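Local coordinates for protein YrbA (Sinorhizobium meliloti 2011, PDB 5NFM) that binds divalent metal cations such as copper through two histidines and belongs to the BolA-like family, at residues V35-E38 and A39-G42; R41-T44 and R45-H49; D5-D8 and M9-G13. All coordinates share one frame; numbering follows the deposited sequence. Where two conformers were deposited one is given.

Interaction 1: V35-E38 and A39-G42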
ATOM      1  N   VAL A  35      -2.388  -3.725  -3.593  1.00  2.53           N
ATOM      2  CA  VAL A  35      -3.166  -4.056  -2.409  1.00  2.54           C
ATOM      3  C   VAL A  35      -4.556  -4.473  -2.866  1.00  2.44           C
ATOM      4  O   VAL A  35      -5.261  -3.691  -3.518  1.00  2.92           O
ATOM      5  CB  VAL A  35      -3.253  -2.880  -1.419  1.00  2.78           C
ATOM      6  CG1 VAL A  35      -3.940  -3.319  -0.140  1.00  4.15           C
ATOM      7  CG2 VAL A  35      -1.865  -2.307  -1.129  1.00  3.61           C
ATOM      8  N   VAL A  36      -4.950  -5.692  -2.509  1.00  2.71           N
ATOM      9  CA  VAL A  36      -6.242  -6.258  -2.879  1.00  2.64           C
ATOM     10  C   VAL A  36      -7.010  -6.507  -1.587  1.00  2.56           C
ATOM     11  O   VAL A  36      -6.526  -7.231  -0.710  1.00  3.59           O
ATOM     12  CB  VAL A  36      -6.079  -7.565  -3.669  1.00  3.44           C
ATOM     13  CG1 VAL A  36      -7.440  -8.103  -4.086  1.00  4.40           C
ATOM     14  CG2 VAL A  36      -5.200  -7.348  -4.888  1.00  5.24           C
ATOM     15  N   ALA A  37      -8.189  -5.899  -1.450  1.00  2.54           N
ATOM     16  CA  ALA A  37      -8.914  -5.970  -0.185  1.00  2.70           C
ATOM     17  C   ALA A  37     -10.408  -5.861  -0.450  1.00  2.48           C
ATOM     18  O   ALA A  37     -10.845  -5.031  -1.254  1.00  2.46           O
ATOM     19  CB  ALA A  37      -8.486  -4.839   0.758  1.00  4.00           C
ATOM     20  N   GLU A  38     -11.195  -6.667   0.269  1.00  2.81           N
ATOM     21  CA  GLU A  38     -12.644  -6.608   0.100  1.00  2.61           C
ATOM     22  C   GLU A  38     -13.204  -5.228   0.429  1.00  2.69           C
ATOM     23  O   GLU A  38     -14.167  -4.780  -0.216  1.00  2.88           O
ATOM     24  CB  GLU A  38     -13.311  -7.689   0.952  1.00  3.08           C
ATOM     25  CG  GLU A  38     -14.816  -7.790   0.721  1.00  2.95           C
ATOM     26  CD  GLU A  38     -15.182  -8.134  -0.717  1.00  2.82           C
ATOM     27  OE1 GLU A  38     -14.449  -8.945  -1.337  1.00  3.57           O
ATOM     28  OE2 GLU A  38     -16.196  -7.589  -1.222  1.00  2.93           O
ATOM     29  N   ALA A  39     -12.612  -4.540   1.413  1.00  3.25           N
ATOM     30  CA  ALA A  39     -13.084  -3.215   1.795  1.00  3.92           C
ATOM     31  C   ALA A  39     -12.961  -2.212   0.654  1.00  3.38           C
ATOM     32  O   ALA A  39     -13.574  -1.139   0.712  1.00  4.97           O
ATOM     33  CB  ALA A  39     -12.295  -2.722   3.006  1.00  5.89           C
ATOM     34  N   PHE A  40     -12.186  -2.532  -0.385  1.00  2.39           N
ATOM     35  CA  PHE A  40     -12.056  -1.654  -1.536  1.00  2.13           C
ATOM     36  C   PHE A  40     -13.221  -1.758  -2.521  1.00  1.97           C
ATOM     37  O   PHE A  40     -13.358  -0.882  -3.384  1.00  2.32           O
ATOM     38  CB  PHE A  40     -10.760  -1.975  -2.284  1.00  1.89           C
ATOM     39  CG  PHE A  40      -9.483  -1.614  -1.540  1.00  2.04           C
ATOM     40  CD1 PHE A  40      -9.465  -0.798  -0.414  1.00  2.77           C
ATOM     41  CD2 PHE A  40      -8.276  -2.098  -2.023  1.00  2.53           C
ATOM     42  CE1 PHE A  40      -8.257  -0.483   0.210  1.00  3.30           C
ATOM     43  CE2 PHE A  40      -7.069  -1.777  -1.408  1.00  3.11           C
ATOM     44  CZ  PHE A  40      -7.063  -0.976  -0.288  1.00  3.44           C
ATOM     45  N   ARG A  41     -14.041  -2.810  -2.448  1.00  2.18           N
ATOM     46  CA  ARG A  41     -15.076  -2.988  -3.461  1.00  1.96           C
ATOM     47  C   ARG A  41     -16.093  -1.856  -3.366  1.00  2.02           C
ATOM     48  O   ARG A  41     -16.617  -1.568  -2.287  1.00  2.54           O
ATOM     49  CB  ARG A  41     -15.757  -4.352  -3.321  1.00  2.02           C
ATOM     50  CG  ARG A  41     -16.367  -4.833  -4.635  1.00  2.02           C
ATOM     51  CD  ARG A  41     -17.033  -6.203  -4.520  1.00  2.24           C
ATOM     52  NE  ARG A  41     -16.128  -7.241  -4.027  1.00  2.39           N
ATOM     53  CZ  ARG A  41     -15.281  -7.940  -4.780  1.00  2.28           C
ATOM     54  NH1 ARG A  41     -15.193  -7.748  -6.096  1.00  2.49           N
ATOM     55  NH2 ARG A  41     -14.509  -8.853  -4.201  1.00  3.10           N
ATOM     56  N   GLY A  42     -16.375  -1.220  -4.507  1.00  1.97           N
ATOM     57  CA  GLY A  42     -17.285  -0.095  -4.555  1.00  2.05           C
ATOM     58  C   GLY A  42     -16.654   1.248  -4.262  1.00  2.38           C
ATOM     59  O   GLY A  42     -17.313   2.279  -4.457  1.00  4.17           O
TER
HETATM   60  O   HOH W   1     -16.561  -3.231   0.006  1.00  4.97           O
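In Phe-40 CG stands anti to the carbonyl carbon (chi1 -69°), which swings the ring back over Ala-37 and Val-35; in Glu-38 CG is anti to the backbone N and the chain then bends at chi2, carrying the carboxylate to Arg-41. The methyl CB of Ala-37 sits 3.9 Å from the centroid of the Phe-40 ring, almost straight above its middle, a CH-pi contact. Alanine suits a place where the methyl already lies against the ring, and a longer side chain would probably collide with it. The carbonyl O of Val-35 meets CE2 at the edge, near the ring plane, whereas Val-35 CG1 touches Phe-40 CE2 at 3.7 Å from beyond the rim, out of the plane on the Ala-37 side. Two i+3 to i backbone bonds close a 3-10 turn: Phe-40 N donates to Ala-37 O (3.0 Å) and Arg-41 N to Glu-38 O (3.0 Å). On the solvent side Arg-41 makes a side-on, two-nitrogen salt bridge, NE to Glu-38 OE2 at 2.8 Å and NH2 to Glu-38 OE1 at 2.9 Å, the planes 29° apart. Both oxygens are met on the syn side; gripped together, they should hinder rotation of the carboxylate. One water donates to the carbonyl oxygens of both Glu-38 and Arg-41. A serine in place of Phe-40 would probably leave the Ala-37 methyl and Val-35 CG1 without their aromatic partner and open a gap between the turn and helix 45-56. The ring reaches Met-51 and Val-52 of that helix and Thr-71 of strand 67-72, while Arg-41 NH2 also donates a hydrogen bond to Pro-74 O, so the turn leaving strand 31-36 is tied to the helix that follows and to the C-terminal end of the chain.

Interaction 2: R41-T44 and R45-H49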
ATOM      1  N   ARG A  41     -14.041  -2.810  -2.448  1.00  2.18           N
ATOM      2  CA  ARG A  41     -15.076  -2.988  -3.461  1.00  1.96           C
ATOM      3  C   ARG A  41     -16.093  -1.856  -3.366  1.00  2.02           C
ATOM      4  O   ARG A  41     -16.617  -1.568  -2.287  1.00  2.54           O
ATOM      5  CB  ARG A  41     -15.757  -4.352  -3.321  1.00  2.02           C
ATOM      6  CG  ARG A  41     -16.367  -4.833  -4.635  1.00  2.02           C
ATOM      7  CD  ARG A  41     -17.033  -6.203  -4.520  1.00  2.24           C
ATOM      8  NE  ARG A  41     -16.128  -7.241  -4.027  1.00  2.39           N
ATOM      9  CZ  ARG A  41     -15.281  -7.940  -4.780  1.00  2.28           C
ATOM     10  NH1 ARG A  41     -15.193  -7.748  -6.096  1.00  2.49           N
ATOM     11  NH2 ARG A  41     -14.509  -8.853  -4.201  1.00  3.10           N
ATOM     12  N   GLY A  42     -16.375  -1.220  -4.507  1.00  1.97           N
ATOM     13  CA  GLY A  42     -17.285  -0.095  -4.555  1.00  2.05           C
ATOM     14  C   GLY A  42     -16.654   1.248  -4.262  1.00  2.38           C
ATOM     15  O   GLY A  42     -17.313   2.279  -4.457  1.00  4.17           O
ATOM     16  N   LYS A  43     -15.408   1.266  -3.796  0.81  2.10           N
ATOM     17  CA  LYS A  43     -14.672   2.500  -3.584  0.81  1.58           C
ATOM     18  C   LYS A  43     -13.927   2.880  -4.861  0.81  2.02           C
ATOM     19  O   LYS A  43     -13.545   2.018  -5.658  0.81  2.78           O
ATOM     20  CB  LYS A  43     -13.689   2.351  -2.416  0.81  2.16           C
ATOM     21  CG  LYS A  43     -14.398   2.181  -1.065  0.81  5.51           C
ATOM     22  CD  LYS A  43     -13.437   2.262   0.108  0.81 20.77           C
ATOM     23  CE  LYS A  43     -14.164   2.221   1.452  0.81 14.74           C
ATOM     24  NZ  LYS A  43     -14.971   0.981   1.639  0.81 38.53           N
ATOM     25  N   THR A  44     -13.736   4.187  -5.054  1.00  1.95           N
ATOM     26  CA  THR A  44     -12.937   4.673  -6.170  1.00  1.83           C
ATOM     27  C   THR A  44     -11.457   4.402  -5.906  1.00  1.69           C
ATOM     28  O   THR A  44     -11.039   4.169  -4.769  1.00  1.94           O
ATOM     29  CB  THR A  44     -13.104   6.181  -6.351  1.00  2.02           C
ATOM     30  OG1 THR A  44     -12.483   6.826  -5.242  1.00  2.38           O
ATOM     31  CG2 THR A  44     -14.567   6.606  -6.460  1.00  2.48           C
ATOM     32  N   ARG A  45     -10.645   4.501  -6.962  1.00  1.95           N
ATOM     33  CA  ARG A  45      -9.204   4.379  -6.762  1.00  1.99           C
ATOM     34  C   ARG A  45      -8.691   5.450  -5.793  1.00  1.74           C
ATOM     35  O   ARG A  45      -7.844   5.153  -4.947  1.00  1.99           O
ATOM     36  CB  ARG A  45      -8.433   4.353  -8.089  1.00  3.13           C
ATOM     37  CG  ARG A  45      -8.583   5.567  -8.963  1.00  3.75           C
ATOM     38  CD  ARG A  45      -7.897   5.389 -10.313  1.00  4.00           C
ATOM     39  NE  ARG A  45      -6.441   5.314 -10.212  1.00  4.07           N
ATOM     40  CZ  ARG A  45      -5.676   4.286 -10.583  1.00  3.17           C
ATOM     41  NH1 ARG A  45      -6.200   3.167 -11.064  1.00  4.23           N
ATOM     42  NH2 ARG A  45      -4.356   4.391 -10.476  1.00  3.87           N
ATOM     43  N   VAL A  46      -9.204   6.686  -5.876  1.00  1.92           N
ATOM     44  CA  VAL A  46      -8.769   7.724  -4.943  1.00  1.76           C
ATOM     45  C   VAL A  46      -9.111   7.328  -3.501  1.00  1.62           C
ATOM     46  O   VAL A  46      -8.292   7.490  -2.581  1.00  1.84           O
ATOM     47  CB  VAL A  46      -9.368   9.085  -5.365  1.00  2.01           C
ATOM     48  CG1 VAL A  46      -9.206  10.145  -4.285  1.00  2.93           C
ATOM     49  CG2 VAL A  46      -8.720   9.554  -6.670  1.00  2.90           C
ATOM     50  N   GLN A  47     -10.321   6.801  -3.281  1.00  1.67           N
ATOM     51  CA  GLN A  47     -10.726   6.367  -1.941  1.00  1.64           C
ATOM     52  C   GLN A  47      -9.896   5.178  -1.452  1.00  1.65           C
ATOM     53  O   GLN A  47      -9.540   5.101  -0.264  1.00  1.98           O
ATOM     54  CB  GLN A  47     -12.210   5.992  -1.942  1.00  2.05           C
ATOM     55  CG  GLN A  47     -13.146   7.187  -2.069  1.00  2.35           C
ATOM     56  CD  GLN A  47     -14.592   6.785  -2.301  1.00  2.75           C
ATOM     57  OE1 GLN A  47     -14.888   5.743  -2.895  1.00  2.67           O
ATOM     58  NE2 GLN A  47     -15.503   7.639  -1.873  1.00  4.82           N
ATOM     59  N   GLN A  48      -9.609   4.227  -2.343  1.00  1.54           N
ATOM     60  CA  GLN A  48      -8.796   3.071  -1.971  1.00  1.56           C
ATOM     61  C   GLN A  48      -7.385   3.510  -1.597  1.00  1.50           C
ATOM     62  O   GLN A  48      -6.808   3.051  -0.602  1.00  1.84           O
ATOM     63  CB  GLN A  48      -8.735   2.081  -3.140  1.00  1.73           C
ATOM     64  CG  GLN A  48     -10.086   1.483  -3.493  1.00  1.89           C
ATOM     65  CD  GLN A  48     -10.111   0.806  -4.859  1.00  1.54           C
ATOM     66  OE1 GLN A  48      -9.192   0.958  -5.670  1.00  2.13           O
ATOM     67  NE2 GLN A  48     -11.173   0.056  -5.124  1.00  2.15           N
ATOM     68  N   HIS A  49      -6.803   4.387  -2.417  1.00  1.57           N
ATOM     69  CA  HIS A  49      -5.448   4.840  -2.134  1.00  1.51           C
ATOM     70  C   HIS A  49      -5.395   5.602  -0.817  1.00  1.66           C
ATOM     71  O   HIS A  49      -4.430   5.462  -0.057  1.00  1.86           O
ATOM     72  CB  HIS A  49      -4.892   5.641  -3.309  1.00  1.89           C
ATOM     73  CG  HIS A  49      -4.739   4.806  -4.537  1.00  2.29           C
ATOM     74  ND1 HIS A  49      -4.177   5.276  -5.701  1.00  2.87           N
ATOM     75  CD2 HIS A  49      -5.121   3.526  -4.779  1.00  2.35           C
ATOM     76  CE1 HIS A  49      -4.223   4.310  -6.607  1.00  3.33           C
ATOM     77  NE2 HIS A  49      -4.798   3.243  -6.078  1.00  2.83           N
TER
HETATM   78  O   HOH W   2     -17.213   5.038  -4.336  1.00  3.34           O
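Gln-47 OE1 meets Gly-42, Lys-43 and Thr-44 in turn, the first through a water and the others directly. The water donates both to OE1 and to Gly-42 O; the positive phi of Gly-42 would press a side chain against the preceding carbonyl, so glycine fits here. Lys-43 lays its CB 3.6 Å from Gln-47 OE1 and 3.9 Å from Gln-48 CG, while its chain runs on to give NZ to Ala-39 O. Thr-44 is the N-cap. With OG1 between the backbone N and the carbonyl carbon (chi1 69°), the hydroxyl oxygen faces the first turn and accepts from Gln-47 N at 2.9 Å. In return Thr-44 N donates to Gln-47 OE1 (2.9 Å), tilted 22° from the amide's carbonyl plane, and the two bonds make a capping box. Thr-44 O then takes Gln-48 N at 2.8 Å, the first regular helical bond. The amide of Gln-48 turns elsewhere, to Phe-40 O and Thr-71 OG1. The threonine hydroxyl thus serves a first-turn N-H that has no earlier carbonyl in the helix, and the glutamine amide serves the N-cap's own N-H. Gripped twice, OE1 rather than the NH2 is probably kept turned toward the cap.

Interaction 3: D5-D8 and M9-G13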
ATOM      1  N   ASP A   5       8.410  -3.836   6.208  1.00  3.58           N
ATOM      2  CA  ASP A   5       7.607  -2.985   7.080  1.00  4.36           C
ATOM      3  C   ASP A   5       6.430  -2.370   6.333  1.00  3.37           C
ATOM      4  O   ASP A   5       5.348  -2.210   6.906  1.00  3.60           O
ATOM      5  CB  ASP A   5       8.456  -1.880   7.707  1.00  5.01           C
ATOM      6  CG  ASP A   5       9.316  -2.348   8.884  1.00  6.09           C
ATOM      7  OD1 ASP A   5       9.208  -3.511   9.355  1.00  7.02           O
ATOM      8  OD2 ASP A   5      10.105  -1.502   9.359  1.00  8.95           O
ATOM      9  N   ILE A   6       6.612  -1.999   5.062  1.00  3.55           N
ATOM     10  CA  ILE A   6       5.494  -1.445   4.297  1.00  3.20           C
ATOM     11  C   ILE A   6       4.356  -2.457   4.238  1.00  2.90           C
ATOM     12  O   ILE A   6       3.198  -2.144   4.545  1.00  3.08           O
ATOM     13  CB  ILE A   6       5.950  -1.019   2.890  1.00  3.63           C
ATOM     14  CG1 ILE A   6       6.980   0.117   2.958  1.00  4.53           C
ATOM     15  CG2 ILE A   6       4.749  -0.593   2.053  1.00  5.99           C
ATOM     16  CD1 ILE A   6       7.702   0.369   1.649  1.00  6.68           C
ATOM     17  N   GLU A   7       4.685  -3.696   3.853  1.00  2.84           N
ATOM     18  CA  GLU A   7       3.679  -4.747   3.766  1.00  2.55           C
ATOM     19  C   GLU A   7       3.018  -4.983   5.123  1.00  2.32           C
ATOM     20  O   GLU A   7       1.786  -5.069   5.220  1.00  2.79           O
ATOM     21  CB  GLU A   7       4.321  -6.027   3.212  1.00  2.53           C
ATOM     22  CG  GLU A   7       3.358  -7.193   3.124  1.00  2.71           C
ATOM     23  CD  GLU A   7       3.742  -8.268   2.110  1.00  3.04           C
ATOM     24  OE1 GLU A   7       4.638  -8.023   1.270  1.00  3.98           O
ATOM     25  OE2 GLU A   7       3.109  -9.353   2.162  1.00  4.15           O
ATOM     26  N   ASP A   8       3.829  -5.074   6.185  1.00  2.42           N
ATOM     27  CA  ASP A   8       3.285  -5.277   7.526  1.00  2.48           C
ATOM     28  C   ASP A   8       2.289  -4.176   7.883  1.00  2.75           C
ATOM     29  O   ASP A   8       1.217  -4.450   8.438  1.00  3.64           O
ATOM     30  CB  ASP A   8       4.415  -5.277   8.564  1.00  2.99           C
ATOM     31  CG  ASP A   8       5.260  -6.555   8.575  1.00  3.43           C
ATOM     32  OD1 ASP A   8       4.886  -7.568   7.955  1.00  3.70           O
ATOM     33  OD2 ASP A   8       6.311  -6.514   9.260  1.00  4.55           O
ATOM     34  N   MET A   9       2.642  -2.917   7.618  1.00  2.74           N
ATOM     35  CA  MET A   9       1.760  -1.825   8.017  1.00  3.56           C
ATOM     36  C   MET A   9       0.452  -1.864   7.236  1.00  3.06           C
ATOM     37  O   MET A   9      -0.626  -1.622   7.795  1.00  3.43           O
ATOM     38  CB  MET A   9       2.472  -0.490   7.848  1.00  6.52           C
ATOM     39  CG  MET A   9       3.617  -0.314   8.834  1.00 10.10           C
ATOM     40  SD  MET A   9       4.216   1.363   8.858  1.00 17.95           S
ATOM     41  CE  MET A   9       2.835   2.103   9.732  1.00 34.83           C
ATOM     42  N   ILE A  10       0.518  -2.171   5.940  1.00  3.26           N
ATOM     43  CA  ILE A  10      -0.711  -2.256   5.160  1.00  3.77           C
ATOM     44  C   ILE A  10      -1.600  -3.369   5.693  1.00  4.14           C
ATOM     45  O   ILE A  10      -2.815  -3.186   5.860  1.00  5.30           O
ATOM     46  CB  ILE A  10      -0.401  -2.424   3.662  1.00  3.30           C
ATOM     47  CG1 ILE A  10       0.342  -1.191   3.138  1.00  3.84           C
ATOM     48  CG2 ILE A  10      -1.697  -2.660   2.893  1.00  4.86           C
ATOM     49  CD1 ILE A  10       0.879  -1.337   1.716  1.00  4.05           C
ATOM     50  N   LYS A  11      -1.017  -4.531   5.990  1.00  3.69           N
ATOM     51  CA  LYS A  11      -1.836  -5.652   6.435  1.00  4.86           C
ATOM     52  C   LYS A  11      -2.382  -5.458   7.844  1.00  4.55           C
ATOM     53  O   LYS A  11      -3.462  -5.972   8.154  1.00  6.76           O
ATOM     54  CB  LYS A  11      -1.057  -6.946   6.285  1.00  5.85           C
ATOM     55  CG  LYS A  11      -0.872  -7.266   4.802  1.00 16.16           C
ATOM     56  CD  LYS A  11      -0.065  -8.511   4.546  1.00 29.21           C
ATOM     57  CE  LYS A  11      -0.794  -9.750   5.013  1.00 19.29           C
ATOM     58  NZ  LYS A  11      -0.203 -10.966   4.391  1.00 22.40           N
ATOM     59  N   ALA A  12      -1.672  -4.720   8.697  1.00  4.28           N
ATOM     60  CA  ALA A  12      -2.212  -4.396  10.016  1.00  4.19           C
ATOM     61  C   ALA A  12      -3.373  -3.415   9.897  1.00  3.92           C
ATOM     62  O   ALA A  12      -4.380  -3.539  10.604  1.00  4.75           O
ATOM     63  CB  ALA A  12      -1.121  -3.806  10.905  1.00  5.25           C
ATOM     64  N   GLY A  13      -3.240  -2.432   9.006  1.00  3.56           N
ATOM     65  CA  GLY A  13      -4.238  -1.383   8.909  1.00  3.78           C
ATOM     66  C   GLY A  13      -5.450  -1.751   8.082  1.00  3.29           C
ATOM     67  O   GLY A  13      -6.526  -1.174   8.279  1.00  4.37           O
TER
HETATM   68  O   HOH W   3       0.267 -10.388   1.205  1.00 28.65           O
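Ile-6 and Ile-10, one turn apart, lie side by side and point the same way, Ile-6 CG2 meeting Ile-10 CD1 at 4.0 Å. In Ile-6 the touching CG2 stands anti to the backbone N; in Ile-10 CG1 is anti to the carbonyl carbon (chi1 -63°) and carries CD1 to it. Branched isoleucines suit this buried face, since each offers both a methyl and an ethyl arm to its surroundings. Met-9 extends the apolar side onto Met-1 and Leu-56. Four i to i+4 backbone bonds knit the turns: Met-9 N to Asp-5 O, Ile-10 N to Ile-6 O, Lys-11 N to Glu-7 O and Ala-12 N to Asp-8 O, all between 2.9 and 3.0 Å. This is the amphipathic helix 5-13, whose apolar side lies on the sheet: Ile-6 touches Ile-21 and Tyr-31, and Ile-10 touches Val-19 and Val-35 as well as Val-52 and Leu-56 of helix 45-56. Glu-7 and Lys-11 run along the flank next to strand 18-23, CG of Glu-7 being 3.9 Å from CD of Lys-11, so their aliphatic parts touch while the charges stay further apart, OE2 to NZ 4.3 Å. A water spans that gap, donating to Glu-7 OE2 at 3.2 Å and accepting from Lys-11 NZ at 3.3 Å. The carboxylate of Asp-5 turns back instead to the backbone N of Ala-2.

In the fold
Interaction 3 comes first along the chain, on helix 5-13; interactions 1 and 2 follow in direct succession, sharing Arg-41 and Gly-42 in the connection from strand 31-36 to helix 45-56. The centres of 1 and 2 are 8 Å apart, and the Gln-48 amide joins them. Interaction 3 lies about 15 Å from interaction 1, centre to centre, yet Val-35 CG1 packs on Ile-10 CG2; interaction 2 is about 18 Å away and does not touch it. Helix 5-13 touches strands 18-23 and 31-36, and helix 45-56 touches strand 67-72, so the N-terminal helix and the strand-to-helix connection share one core through Val-35, Ile-10 and Val-52. The copper ligands His-30 and His-65 belong to other parts of the chain.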